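Local coordinates for protein purine nucleoside phosphorylase (PDB 5KO5) that probably catalyses the reversible phosphorolysis of purine nucleosides to a free base and ribose 1-phosphate, and is seen here binding cytosine, at residues 133-138 with 191-196; 113-118 with 225-230; 7-12 with 154-159; 56-61 with 99-104. All coordinates share one frame; numbering follows the deposited sequence.

Contact 1: residues 133-138 with 191-196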
loop_
_atom_site.group_PDB
_atom_site.type_symbol
_atom_site.label_atom_id
_atom_site.label_comp_id
_atom_site.label_asym_id
_atom_site.label_seq_id
_atom_site.Cartn_x
_atom_site.Cartn_y
_atom_site.Cartn_z
ATOM N N LEU A 133 -20.169 10.799 12.043
ATOM C CA LEU A 133 -19.148 11.800 12.321
ATOM C C LEU A 133 -17.817 11.076 12.458
ATOM O O LEU A 133 -17.656 10.221 13.332
ATOM C CB LEU A 133 -19.479 12.547 13.614
ATOM C CG LEU A 133 -20.884 13.144 13.693
ATOM C CD1 LEU A 133 -21.113 13.798 15.049
ATOM C CD2 LEU A 133 -21.117 14.137 12.561
ATOM N N ILE A 134 -16.868 11.391 11.591
ATOM C CA ILE A 134 -15.601 10.669 11.600
ATOM C C ILE A 134 -14.724 11.200 12.725
ATOM O O ILE A 134 -14.489 12.408 12.829
ATOM C CB ILE A 134 -14.911 10.770 10.236
ATOM C CG1 ILE A 134 -15.791 10.093 9.189
ATOM C CG2 ILE A 134 -13.519 10.102 10.292
ATOM C CD1 ILE A 134 -15.358 10.362 7.768
ATOM N N LYS A 135 -14.260 10.298 13.589
ATOM C CA LYS A 135 -13.450 10.693 14.738
ATOM C C LYS A 135 -12.010 10.210 14.651
ATOM O O LYS A 135 -11.204 10.555 15.520
ATOM C CB LYS A 135 -14.085 10.223 16.057
ATOM C CG LYS A 135 -14.194 8.713 16.200
ATOM C CD LYS A 135 -14.843 8.355 17.539
ATOM C CE LYS A 135 -15.176 6.874 17.622
ATOM N NZ LYS A 135 -13.962 6.023 17.732
ATOM N N GLY A 136 -11.674 9.438 13.630
ATOM C CA GLY A 136 -10.331 8.916 13.452
ATOM C C GLY A 136 -10.325 8.084 12.192
ATOM O O GLY A 136 -11.370 7.879 11.557
ATOM N N HIS A 137 -9.141 7.595 11.819
ATOM C CA HIS A 137 -9.073 6.842 10.572
ATOM C C HIS A 137 -8.007 5.756 10.604
ATOM O O HIS A 137 -7.086 5.774 11.426
ATOM C CB HIS A 137 -8.897 7.744 9.341
ATOM C CG HIS A 137 -7.579 8.459 9.258
ATOM N ND1 HIS A 137 -7.499 9.816 9.032
ATOM C CD2 HIS A 137 -6.298 8.009 9.304
ATOM C CE1 HIS A 137 -6.231 10.179 8.963
ATOM N NE2 HIS A 137 -5.479 9.100 9.120
ATOM N N ILE A 138 -8.146 4.812 9.671
ATOM C CA ILE A 138 -7.099 3.844 9.355
ATOM C C ILE A 138 -6.740 4.052 7.893
ATOM O O ILE A 138 -7.557 3.809 6.997
ATOM C CB ILE A 138 -7.519 2.400 9.633
ATOM C CG1 ILE A 138 -7.826 2.254 11.129
ATOM C CG2 ILE A 138 -6.397 1.444 9.208
ATOM C CD1 ILE A 138 -8.265 0.883 11.551
ATOM N N GLU A 191 -20.879 8.113 15.485
ATOM C CA GLU A 191 -19.480 8.478 15.318
ATOM C C GLU A 191 -18.683 7.217 15.025
ATOM O O GLU A 191 -19.094 6.112 15.384
ATOM C CB GLU A 191 -18.924 9.206 16.538
ATOM C CG GLU A 191 -18.894 8.358 17.786
ATOM C CD GLU A 191 -18.284 9.094 18.961
ATOM O OE1 GLU A 191 -18.454 10.330 19.040
ATOM O OE2 GLU A 191 -17.625 8.437 19.795
ATOM N N GLY A 192 -17.546 7.370 14.360
ATOM C CA GLY A 192 -16.813 6.159 14.045
ATOM C C GLY A 192 -15.494 6.416 13.353
ATOM O O GLY A 192 -15.151 7.548 12.990
ATOM N N VAL A 193 -14.773 5.316 13.156
ATOM C CA VAL A 193 -13.450 5.307 12.540
ATOM C C VAL A 193 -13.598 4.964 11.063
ATOM O O VAL A 193 -14.273 3.987 10.709
ATOM C CB VAL A 193 -12.545 4.275 13.235
ATOM C CG1 VAL A 193 -11.212 4.118 12.485
ATOM C CG2 VAL A 193 -12.312 4.665 14.686
ATOM N N TYR A 194 -12.946 5.748 10.206
ATOM C CA TYR A 194 -13.032 5.607 8.753
ATOM C C TYR A 194 -11.808 4.868 8.216
ATOM O O TYR A 194 -10.670 5.306 8.415
ATOM C CB TYR A 194 -13.114 7.003 8.132
ATOM C CG TYR A 194 -13.239 7.099 6.625
ATOM C CD1 TYR A 194 -12.110 7.078 5.814
ATOM C CD2 TYR A 194 -14.482 7.305 6.027
ATOM C CE1 TYR A 194 -12.220 7.208 4.441
ATOM C CE2 TYR A 194 -14.606 7.438 4.649
ATOM C CZ TYR A 194 -13.470 7.387 3.867
ATOM O OH TYR A 194 -13.576 7.533 2.511
ATOM N N ALA A 195 -12.035 3.763 7.514
ATOM C CA ALA A 195 -10.946 3.087 6.817
ATOM C C ALA A 195 -10.867 3.626 5.400
ATOM O O ALA A 195 -11.873 3.636 4.689
ATOM C CB ALA A 195 -11.200 1.584 6.748
ATOM N N PHE A 196 -9.664 4.033 4.981
ATOM C CA PHE A 196 -9.432 4.517 3.622
ATOM C C PHE A 196 -8.982 3.338 2.766
ATOM O O PHE A 196 -7.882 2.807 2.955
ATOM C CB PHE A 196 -8.387 5.630 3.658
ATOM C CG PHE A 196 -8.021 6.218 2.308
ATOM C CD1 PHE A 196 -8.872 6.145 1.201
ATOM C CD2 PHE A 196 -6.790 6.861 2.159
ATOM C CE1 PHE A 196 -8.492 6.698 -0.025
ATOM C CE2 PHE A 196 -6.408 7.420 0.929
ATOM C CZ PHE A 196 -7.274 7.347 -0.164
#
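Gly-192 and Tyr-194 of segment 191-196 each use both backbone polar groups to bind segment 133-138. The strands run parallel, 27° apart. Gly-192 N donates to Leu-133 O, and Lys-135 N to Gly-192 O at 3.0 Å. Tyr-194 N reaches Gly-136 O at 3.0 Å, nearly straight at 172°, and Ile-138 N returns to Tyr-194 O at 2.9 Å. Phe-196 N closes the series on Ile-138 O. Ile-134 pairs with Gly-192 but His-137 with Tyr-194, so segment 133-138 carries an extra residue, a beta bulge.

The apolar contacts lie on both faces. Ile-134 CD1 touches Tyr-194 CD2 at 3.6 Å. On the face of Ile-138 and Val-193, CG1 of Ile-138 meets CG1 of Val-193 at 4.1 Å.

Charged side chains meet at the bulge. Lys-135 lays CD 3.6 Å from Glu-191 OE2, then bends at chi4 (70°), bringing NZ near Val-193 CG2. Lys-135 NZ and Glu-191 OE2 stay 4.8 Å apart, too far for a salt bridge, though the charges probably still attract.

On the face of Ile-134, the polar ends bond outside the pair: His-137 ND1 bonds Tyr-168 OH, and Tyr-194 OH bonds Ser-222 N. His-137 O bonds Ser-204 OG of the second subunit. This is a parallel pair in the mixed central sheet of the phosphorylase superfamily fold, with the Tyr-194 side chain about 6 Å from the bound cytosine.

Contact 2: residues 113-118 with 225-230. With CYT (6-aminopyrimidin-2(1H)-one), chain B; EDO (1,2-ethanediol), chain C.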
loop_
_atom_site.group_PDB
_atom_site.type_symbol
_atom_site.label_atom_id
_atom_site.label_comp_id
_atom_site.label_asym_id
_atom_site.label_seq_id
_atom_site.Cartn_x
_atom_site.Cartn_y
_atom_site.Cartn_z
ATOM N N LEU A 113 -12.302 23.197 7.353
ATOM C CA LEU A 113 -12.677 22.449 6.159
ATOM C C LEU A 113 -13.771 21.458 6.540
ATOM O O LEU A 113 -13.586 20.652 7.459
ATOM C CB LEU A 113 -11.457 21.719 5.601
ATOM C CG LEU A 113 -11.692 20.782 4.413
ATOM C CD1 LEU A 113 -12.332 21.519 3.229
ATOM C CD2 LEU A 113 -10.363 20.166 4.016
ATOM N N LEU A 114 -14.905 21.532 5.843
ATOM C CA LEU A 114 -16.034 20.628 6.041
ATOM C C LEU A 114 -16.074 19.658 4.871
ATOM O O LEU A 114 -16.038 20.089 3.715
ATOM C CB LEU A 114 -17.351 21.413 6.072
ATOM C CG LEU A 114 -17.429 22.569 7.074
ATOM C CD1 LEU A 114 -18.786 23.277 6.996
ATOM C CD2 LEU A 114 -17.136 22.094 8.506
ATOM N N ILE A 115 -16.159 18.356 5.164
ATOM C CA ILE A 115 -16.085 17.317 4.140
ATOM C C ILE A 115 -17.233 16.336 4.327
ATOM O O ILE A 115 -17.521 15.912 5.451
ATOM C CB ILE A 115 -14.750 16.553 4.234
ATOM C CG1 ILE A 115 -13.558 17.509 4.213
ATOM C CG2 ILE A 115 -14.640 15.538 3.096
ATOM C CD1 ILE A 115 -12.218 16.809 4.438
ATOM N N THR A 116 -17.875 15.948 3.226
ATOM C CA THR A 116 -18.808 14.830 3.251
ATOM C C THR A 116 -18.356 13.774 2.251
ATOM O O THR A 116 -17.621 14.060 1.304
ATOM C CB THR A 116 -20.259 15.253 2.944
ATOM O OG1 THR A 116 -20.326 15.845 1.636
ATOM C CG2 THR A 116 -20.765 16.248 3.984
ATOM N N ASN A 117 -18.786 12.535 2.486
ATOM C CA ASN A 117 -18.485 11.445 1.575
ATOM C C ASN A 117 -19.589 10.399 1.682
ATOM O O ASN A 117 -20.411 10.429 2.601
ATOM C CB ASN A 117 -17.090 10.841 1.831
ATOM C CG ASN A 117 -16.960 10.178 3.195
ATOM O OD1 ASN A 117 -17.693 9.243 3.524
ATOM N ND2 ASN A 117 -16.000 10.642 3.985
ATOM N N LEU A 118 -19.611 9.490 0.712
ATOM C CA LEU A 118 -20.445 8.295 0.765
ATOM C C LEU A 118 -19.551 7.123 1.141
ATOM O O LEU A 118 -18.426 7.004 0.642
ATOM C CB LEU A 118 -21.106 8.021 -0.591
ATOM C CG LEU A 118 -22.494 8.596 -0.890
ATOM C CD1 LEU A 118 -23.551 8.041 0.058
ATOM C CD2 LEU A 118 -22.486 10.095 -0.845
ATOM N N PRO A 225 -6.957 11.727 2.442
ATOM C CA PRO A 225 -5.882 12.580 1.888
ATOM C C PRO A 225 -6.105 14.051 2.179
ATOM O O PRO A 225 -5.180 14.747 2.622
ATOM C CB PRO A 225 -5.915 12.265 0.381
ATOM C CG PRO A 225 -6.508 10.851 0.319
ATOM C CD PRO A 225 -7.552 10.849 1.410
ATOM N N GLU A 226 -7.341 14.519 2.007
ATOM C CA GLU A 226 -7.640 15.925 2.262
ATOM C C GLU A 226 -7.493 16.252 3.734
ATOM O O GLU A 226 -6.989 17.330 4.081
ATOM C CB GLU A 226 -9.064 16.253 1.807
ATOM C CG GLU A 226 -9.264 16.198 0.319
ATOM C CD GLU A 226 -9.874 14.897 -0.142
ATOM O OE1 GLU A 226 -9.474 13.847 0.384
ATOM O OE2 GLU A 226 -10.752 14.927 -1.036
ATOM N N VAL A 227 -7.953 15.352 4.612
ATOM C CA VAL A 227 -7.805 15.540 6.051
ATOM C C VAL A 227 -6.343 15.730 6.420
ATOM O O VAL A 227 -6.000 16.597 7.235
ATOM C CB VAL A 227 -8.418 14.351 6.818
ATOM C CG1 VAL A 227 -8.069 14.444 8.297
ATOM C CG2 VAL A 227 -9.932 14.307 6.634
ATOM N N ILE A 228 -5.459 14.918 5.836
ATOM C CA ILE A 228 -4.049 14.979 6.195
ATOM C C ILE A 228 -3.427 16.280 5.710
ATOM O O ILE A 228 -2.671 16.922 6.443
ATOM C CB ILE A 228 -3.324 13.733 5.670
ATOM C CG1 ILE A 228 -3.743 12.531 6.519
ATOM C CG2 ILE A 228 -1.801 13.920 5.672
ATOM C CD1 ILE A 228 -3.250 11.173 5.989
ATOM N N ILE A 229 -3.744 16.703 4.482
ATOM C CA ILE A 229 -3.186 17.964 3.994
ATOM C C ILE A 229 -3.688 19.125 4.841
ATOM O O ILE A 229 -2.917 20.024 5.200
ATOM C CB ILE A 229 -3.483 18.157 2.491
ATOM C CG1 ILE A 229 -2.837 17.040 1.663
ATOM C CG2 ILE A 229 -2.976 19.534 2.033
ATOM C CD1 ILE A 229 -1.318 16.872 1.875
ATOM N N ALA A 230 -4.975 19.109 5.196
ATOM C CA ALA A 230 -5.532 20.157 6.049
ATOM C C ALA A 230 -4.858 20.160 7.419
ATOM O O ALA A 230 -4.431 21.217 7.913
ATOM C CB ALA A 230 -7.041 19.957 6.192
HETATM N N3 CYT B . -17.998 1.815 -0.311
HETATM C C4 CYT B . -19.329 1.767 -0.236
HETATM N N1 CYT B . -18.149 4.075 -1.028
HETATM C C2 CYT B . -17.376 2.950 -0.717
HETATM O O2 CYT B . -16.147 3.001 -0.834
HETATM N N4 CYT B . -19.884 0.616 0.158
HETATM C C5 CYT B . -20.136 2.907 -0.540
HETATM C C6 CYT B . -19.507 4.024 -0.934
HETATM C C1 EDO C . -16.387 9.331 -1.334
HETATM O O1 EDO C . -15.333 8.625 -2.000
HETATM C C2 EDO C . -16.928 10.454 -2.191
HETATM O O2 EDO C . -18.316 10.601 -1.905
#
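Ile-115 CD1 reaches the helix between two side chains, 4.0 Å from Val-227 CG2 and 4.1 Å from Glu-226 CB. Its CG1 stands anti to the carbonyl carbon (chi1 -53°), and the extended chain beyond carries CD1 to the helix. Two residues earlier, Leu-113 places CD2 4.0 Å from Ala-230 CB. The CA atoms of Leu-113 and Ala-230 are 7.5 Å apart, consistent with the small alanine side chain. These apolar contacts form the close part of a shallow interface. The strand and helix run nearly antiparallel, their axes 10.3 Å apart.

The other end is loose. Thr-116, Asn-117 and Leu-118 do not touch segment 225-230, and this end leads to the ligand pocket. Leu-118 N donates to O2 of an ethanediol molecule at 3.1 Å, and Leu-118 O comes within 3.4 Å of cytosine N1. Arg-86 links both segments: its NE forms a salt bridge with Glu-226 OE2 and its NH1 bonds Thr-116 O. Asn-117 ND2 bonds Thr-223 OG1, just before segment 225-230, and its OD1 bonds Ser-241 OG on the neighbouring strand.

Directionless apolar packing thus seats the helix on the sheet, while directional polar groups lie toward the pocket.

Contact 3: residues 7-12 with 154-159. With EDO (1,2-ethanediol), chain E.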
loop_
_atom_site.group_PDB
_atom_site.type_symbol
_atom_site.label_atom_id
_atom_site.label_comp_id
_atom_site.label_asym_id
_atom_site.label_seq_id
_atom_site.Cartn_x
_atom_site.Cartn_y
_atom_site.Cartn_z
ATOM N N ALA A 7 3.119 20.964 -5.143
ATOM C CA ALA A 7 2.213 21.698 -4.255
ATOM C C ALA A 7 3.003 22.528 -3.234
ATOM O O ALA A 7 2.905 22.361 -2.014
ATOM C CB ALA A 7 1.257 20.728 -3.572
ATOM N N ASN A 8 3.826 23.422 -3.765
ATOM C CA ASN A 8 4.698 24.223 -2.921
ATOM C C ASN A 8 4.097 25.603 -2.660
ATOM O O ASN A 8 3.034 25.968 -3.174
ATOM C CB ASN A 8 6.130 24.275 -3.476
ATOM C CG ASN A 8 6.225 24.969 -4.819
ATOM O OD1 ASN A 8 5.330 25.712 -5.223
ATOM N ND2 ASN A 8 7.325 24.733 -5.522
ATOM N N TYR A 9 4.824 26.379 -1.858
ATOM C CA TYR A 9 4.372 27.694 -1.428
ATOM C C TYR A 9 4.224 28.637 -2.617
ATOM O O TYR A 9 3.201 29.322 -2.754
ATOM C CB TYR A 9 5.413 28.206 -0.442
ATOM C CG TYR A 9 5.152 29.511 0.249
ATOM C CD1 TYR A 9 3.966 29.757 0.921
ATOM C CD2 TYR A 9 6.143 30.471 0.295
ATOM C CE1 TYR A 9 3.765 30.951 1.590
ATOM C CE2 TYR A 9 5.964 31.656 0.951
ATOM C CZ TYR A 9 4.775 31.900 1.605
ATOM O OH TYR A 9 4.614 33.092 2.263
ATOM N N GLU A 10 5.219 28.661 -3.503
ATOM C CA GLU A 10 5.161 29.561 -4.655
ATOM C C GLU A 10 3.988 29.220 -5.571
ATOM O O GLU A 10 3.249 30.110 -6.011
ATOM C CB GLU A 10 6.480 29.508 -5.429
ATOM C CG GLU A 10 6.419 30.233 -6.769
ATOM C CD GLU A 10 7.716 30.148 -7.554
ATOM O OE1 GLU A 10 7.911 30.970 -8.478
ATOM O OE2 GLU A 10 8.541 29.261 -7.251
ATOM N N ASN A 11 3.800 27.936 -5.870
ATOM C CA ASN A 11 2.749 27.551 -6.805
ATOM C C ASN A 11 1.368 27.764 -6.204
ATOM O O ASN A 11 0.453 28.232 -6.892
ATOM C CB ASN A 11 2.940 26.097 -7.227
ATOM C CG ASN A 11 4.172 25.901 -8.086
ATOM O OD1 ASN A 11 4.691 26.854 -8.675
ATOM N ND2 ASN A 11 4.639 24.663 -8.180
ATOM N N ALA A 12 1.184 27.402 -4.933
ATOM C CA ALA A 12 -0.102 27.652 -4.292
ATOM C C ALA A 12 -0.389 29.146 -4.216
ATOM O O ALA A 12 -1.545 29.568 -4.363
ATOM C CB ALA A 12 -0.140 27.016 -2.901
ATOM N N GLN A 154 6.879 20.448 2.416
ATOM C CA GLN A 154 6.743 21.872 2.115
ATOM C C GLN A 154 6.654 22.600 3.456
ATOM O O GLN A 154 5.583 22.721 4.060
ATOM C CB GLN A 154 5.532 22.111 1.217
ATOM C CG GLN A 154 5.580 21.302 -0.079
ATOM C CD GLN A 154 6.837 21.550 -0.896
ATOM O OE1 GLN A 154 7.446 22.617 -0.827
ATOM N NE2 GLN A 154 7.232 20.549 -1.682
ATOM N N ASP A 155 7.814 23.073 3.921
ATOM C CA ASP A 155 7.950 23.567 5.292
ATOM C C ASP A 155 7.047 24.760 5.583
ATOM O O ASP A 155 6.620 24.952 6.732
ATOM C CB ASP A 155 9.406 23.968 5.563
ATOM C CG ASP A 155 10.373 22.792 5.459
ATOM O OD1 ASP A 155 10.005 21.677 5.859
ATOM O OD2 ASP A 155 11.516 22.990 4.989
ATOM N N GLU A 156 6.750 25.583 4.572
ATOM C CA GLU A 156 5.911 26.752 4.807
ATOM C C GLU A 156 4.496 26.373 5.207
ATOM O O GLU A 156 3.787 27.195 5.807
ATOM C CB GLU A 156 5.855 27.631 3.559
ATOM C CG GLU A 156 7.180 28.233 3.175
ATOM C CD GLU A 156 7.975 27.360 2.238
ATOM O OE1 GLU A 156 7.656 26.152 2.105
ATOM O OE2 GLU A 156 8.924 27.889 1.627
ATOM N N PHE A 157 4.064 25.158 4.883
ATOM C CA PHE A 157 2.721 24.734 5.245
ATOM C C PHE A 157 2.666 23.964 6.551
ATOM O O PHE A 157 1.698 24.112 7.302
ATOM C CB PHE A 157 2.081 23.934 4.106
ATOM C CG PHE A 157 1.793 24.771 2.901
ATOM C CD1 PHE A 157 0.708 25.633 2.892
ATOM C CD2 PHE A 157 2.623 24.730 1.796
ATOM C CE1 PHE A 157 0.450 26.438 1.791
ATOM C CE2 PHE A 157 2.362 25.524 0.688
ATOM C CZ PHE A 157 1.283 26.378 0.693
ATOM N N GLY A 158 3.684 23.163 6.867
ATOM C CA GLY A 158 3.600 22.326 8.036
ATOM C C GLY A 158 4.839 21.494 8.241
ATOM O O GLY A 158 5.805 21.572 7.481
ATOM N N PRO A 159 4.809 20.662 9.276
ATOM C CA PRO A 159 6.004 19.923 9.688
ATOM C C PRO A 159 6.171 18.636 8.891
ATOM O O PRO A 159 5.234 18.109 8.288
ATOM C CB PRO A 159 5.695 19.585 11.154
ATOM C CG PRO A 159 4.209 19.441 11.181
ATOM C CD PRO A 159 3.685 20.480 10.212
HETATM C C1 EDO E . 0.921 28.578 4.939
HETATM O O1 EDO E . 0.621 27.606 5.951
HETATM C C2 EDO E . 0.876 29.986 5.518
HETATM O O2 EDO E . -0.484 30.413 5.685
HETATM O O HOH W 1 6.940 25.209 -0.260
#
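The start of helix 9-23 packs on the loop 154-159 through its N-cap residue, Asn-8, and the two residues Tyr-9 and Ala-12. Asn-8 OD1 accepts from Asn-11 N at 2.8 Å, nearly in line with the carbonyl bond. Its CG sits between the backbone N and the carbonyl carbon (chi1 64°), which turns the amide back over the helix start. The CB of Asn-8 lies 3.4 Å from Gln-154 OE1.

A water joins the two segments. It accepts from Tyr-9 N at 2.9 Å and donates to Gln-154 OE1 and, at 2.6 Å, to Glu-156 OE1. The water thus satisfies an N-H of the first helical turn, and two side chains of the loop hold the water.

Glu-156 lies over one face of the Tyr-9 ring. Its CG makes a CH-pi contact, 4.0 Å from the ring centroid, and its carboxylate is tilted 18° from the ring plane. Deeper in, Phe-157 CE2 approaches Tyr-9 CA at 3.6 Å, and CZ meets Ala-12 CB at 3.9 Å. The carbonyl carbon of Asn-8 lies at the edge of the Phe-157 ring, near its plane.

Phe-157 also touches Arg-103 of helix 95-108 and His-232. The arrangement is a typical asparagine N-cap, here with a water-bridged loop at the helix start.

Contact 4: residues 56-61 with 99-104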
loop_
_atom_site.group_PDB
_atom_site.type_symbol
_atom_site.label_atom_id
_atom_site.label_comp_id
_atom_site.label_asym_id
_atom_site.label_seq_id
_atom_site.Cartn_x
_atom_site.Cartn_y
_atom_site.Cartn_z
ATOM N N PRO A 56 -4.128 29.112 -12.358
ATOM C CA PRO A 56 -2.725 28.698 -12.489
ATOM C C PRO A 56 -2.370 27.600 -11.498
ATOM O O PRO A 56 -2.690 27.677 -10.309
ATOM C CB PRO A 56 -1.946 29.983 -12.188
ATOM C CG PRO A 56 -2.892 31.086 -12.481
ATOM C CD PRO A 56 -4.265 30.565 -12.148
ATOM N N ASN A 57 -1.739 26.548 -12.010
ATOM C CA ASN A 57 -1.193 25.428 -11.260
ATOM C C ASN A 57 -2.246 24.467 -10.728
ATOM O O ASN A 57 -1.871 23.527 -10.024
ATOM C CB ASN A 57 -0.269 25.843 -10.101
ATOM C CG ASN A 57 0.874 26.699 -10.569
ATOM O OD1 ASN A 57 1.481 26.421 -11.606
ATOM N ND2 ASN A 57 1.158 27.769 -9.837
ATOM N N PHE A 58 -3.531 24.656 -11.020
ATOM C CA PHE A 58 -4.502 23.671 -10.583
ATOM C C PHE A 58 -4.343 22.396 -11.406
ATOM O O PHE A 58 -3.929 22.444 -12.565
ATOM C CB PHE A 58 -5.930 24.208 -10.694
ATOM C CG PHE A 58 -6.554 24.512 -9.358
ATOM C CD1 PHE A 58 -5.945 25.401 -8.486
ATOM C CD2 PHE A 58 -7.730 23.892 -8.961
ATOM C CE1 PHE A 58 -6.500 25.687 -7.246
ATOM C CE2 PHE A 58 -8.292 24.168 -7.717
ATOM C CZ PHE A 58 -7.677 25.065 -6.860
ATOM N N PRO A 59 -4.643 21.242 -10.814
ATOM C CA PRO A 59 -4.468 19.967 -11.529
ATOM C C PRO A 59 -5.374 19.837 -12.746
ATOM O O PRO A 59 -6.528 20.272 -12.742
ATOM C CB PRO A 59 -4.806 18.911 -10.469
ATOM C CG PRO A 59 -5.501 19.651 -9.372
ATOM C CD PRO A 59 -5.014 21.057 -9.403
ATOM N N LYS A 60 -4.829 19.220 -13.790
ATOM C CA LYS A 60 -5.606 18.912 -14.982
ATOM C C LYS A 60 -6.564 17.762 -14.685
ATOM O O LYS A 60 -6.149 16.712 -14.192
ATOM C CB LYS A 60 -4.652 18.513 -16.108
ATOM C CG LYS A 60 -5.328 18.165 -17.427
ATOM C CD LYS A 60 -4.291 17.993 -18.533
ATOM C CE LYS A 60 -4.940 17.694 -19.872
ATOM N NZ LYS A 60 -5.831 18.803 -20.316
ATOM N N THR A 61 -7.850 17.959 -14.985
ATOM C CA THR A 61 -8.873 16.960 -14.686
ATOM C C THR A 61 -9.644 16.513 -15.926
ATOM O O THR A 61 -10.704 15.892 -15.795
ATOM C CB THR A 61 -9.852 17.474 -13.627
ATOM O OG1 THR A 61 -10.623 18.551 -14.171
ATOM C CG2 THR A 61 -9.110 17.976 -12.401
ATOM N N ALA A 99 -2.834 17.856 -2.983
ATOM C CA ALA A 99 -2.489 18.801 -1.931
ATOM C C ALA A 99 -2.655 20.247 -2.362
ATOM O O ALA A 99 -2.996 21.094 -1.527
ATOM C CB ALA A 99 -1.058 18.572 -1.451
ATOM N N LEU A 100 -2.416 20.559 -3.635
ATOM C CA LEU A 100 -2.386 21.968 -4.023
ATOM C C LEU A 100 -3.694 22.691 -3.727
ATOM O O LEU A 100 -3.645 23.783 -3.137
ATOM C CB LEU A 100 -1.885 22.150 -5.464
ATOM C CG LEU A 100 -1.792 23.635 -5.838
ATOM C CD1 LEU A 100 -0.502 23.976 -6.569
ATOM C CD2 LEU A 100 -3.001 24.052 -6.664
ATOM N N PRO A 101 -4.871 22.170 -4.090
ATOM C CA PRO A 101 -6.104 22.924 -3.796
ATOM C C PRO A 101 -6.319 23.201 -2.321
ATOM O O PRO A 101 -6.833 24.275 -1.974
ATOM C CB PRO A 101 -7.206 22.034 -4.389
ATOM C CG PRO A 101 -6.528 21.336 -5.518
ATOM C CD PRO A 101 -5.151 21.012 -4.964
ATOM N N ILE A 102 -5.972 22.250 -1.442
ATOM C CA ILE A 102 -6.145 22.477 -0.009
ATOM C C ILE A 102 -5.179 23.551 0.480
ATOM O O ILE A 102 -5.529 24.404 1.304
ATOM C CB ILE A 102 -5.948 21.167 0.773
ATOM C CG1 ILE A 102 -6.868 20.060 0.258
ATOM C CG2 ILE A 102 -6.177 21.424 2.257
ATOM C CD1 ILE A 102 -8.311 20.444 0.252
ATOM N N ARG A 103 -3.942 23.508 -0.005
ATOM C CA ARG A 103 -2.984 24.546 0.355
ATOM C C ARG A 103 -3.388 25.910 -0.194
ATOM O O ARG A 103 -3.134 26.933 0.456
ATOM C CB ARG A 103 -1.595 24.116 -0.093
ATOM C CG ARG A 103 -1.124 22.962 0.768
ATOM C CD ARG A 103 0.229 22.390 0.370
ATOM N NE ARG A 103 0.628 21.418 1.387
ATOM C CZ ARG A 103 1.594 20.525 1.237
ATOM N NH1 ARG A 103 2.298 20.483 0.108
ATOM N NH2 ARG A 103 1.848 19.666 2.217
ATOM N N VAL A 104 -4.027 25.946 -1.366
ATOM C CA VAL A 104 -4.605 27.196 -1.852
ATOM C C VAL A 104 -5.688 27.685 -0.899
ATOM O O VAL A 104 -5.738 28.871 -0.558
ATOM C CB VAL A 104 -5.119 27.015 -3.291
ATOM C CG1 VAL A 104 -5.948 28.220 -3.724
ATOM C CG2 VAL A 104 -3.930 26.804 -4.232
#
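Phe-58 is the main apolar wedge of segment 56-61, lying against three residues of the helix. Its CD1 meets Leu-100 CD2 at 3.7 Å, CZ meets Pro-101 CB at 3.9 Å, and CE1 meets Val-104 CG2 at 4.1 Å. Pro-101 CG lies over one face of the ring, while the leucine and valine methyls approach obliquely. Pro-59 extends the apolar patch, with its CD 4.2 Å from Pro-101 CG. The ring of Phe-58 also meets that of Tyr-52, with the planes at about 40°.

A second kind of contact sets methyl groups against a backbone oxygen. Asn-57 O faces both branches of Leu-100, 3.7 Å from CD1 and 3.6 Å from CD2. The leucine CG is anti to its own N (chi1 -177°), which directs the branches at the loop. Leu-100 CD1 also touches Asn-57 CB at 4.0 Å.

Polar bonding goes to a third element. Asn-57 ND2 donates to Asn-11 O of helix 9-23, whose Ala-15 and Ile-19 pack on Val-104.

Pro-101 has no N-H for the preceding turn, and the helix is kinked there. No hydrogen bond joins the two segments. The loop is therefore held to this kinked helix by shape and apolar packing, and the bond from Asn-57 to the N-terminal helix adds a directional link.

In the fold
Contacts 1 and 2 are buried around the central sheet. Contact 4 is also buried but lies further from the chain's centre, and contact 3 is partly exposed, its centre about 21 Å from that of the chain. Contact 1 is built from backbone bonds, contacts 2 and 4 from apolar side chains, and contact 3 mixes a water bridge with ring packing. Contacts 1 and 2 meet where Phe-196 packs on Pro-225. Helix 95-108 connects the rest: Ile-102 packs on Ile-229 of contact 2, and Arg-103 NH1 probably bonds Ala-7 O of contact 3. Contacts 1 and 2 lie near the cytosine pocket, whereas contacts 3 and 4 adjoin helix 9-23, on the same side of the chain's centre.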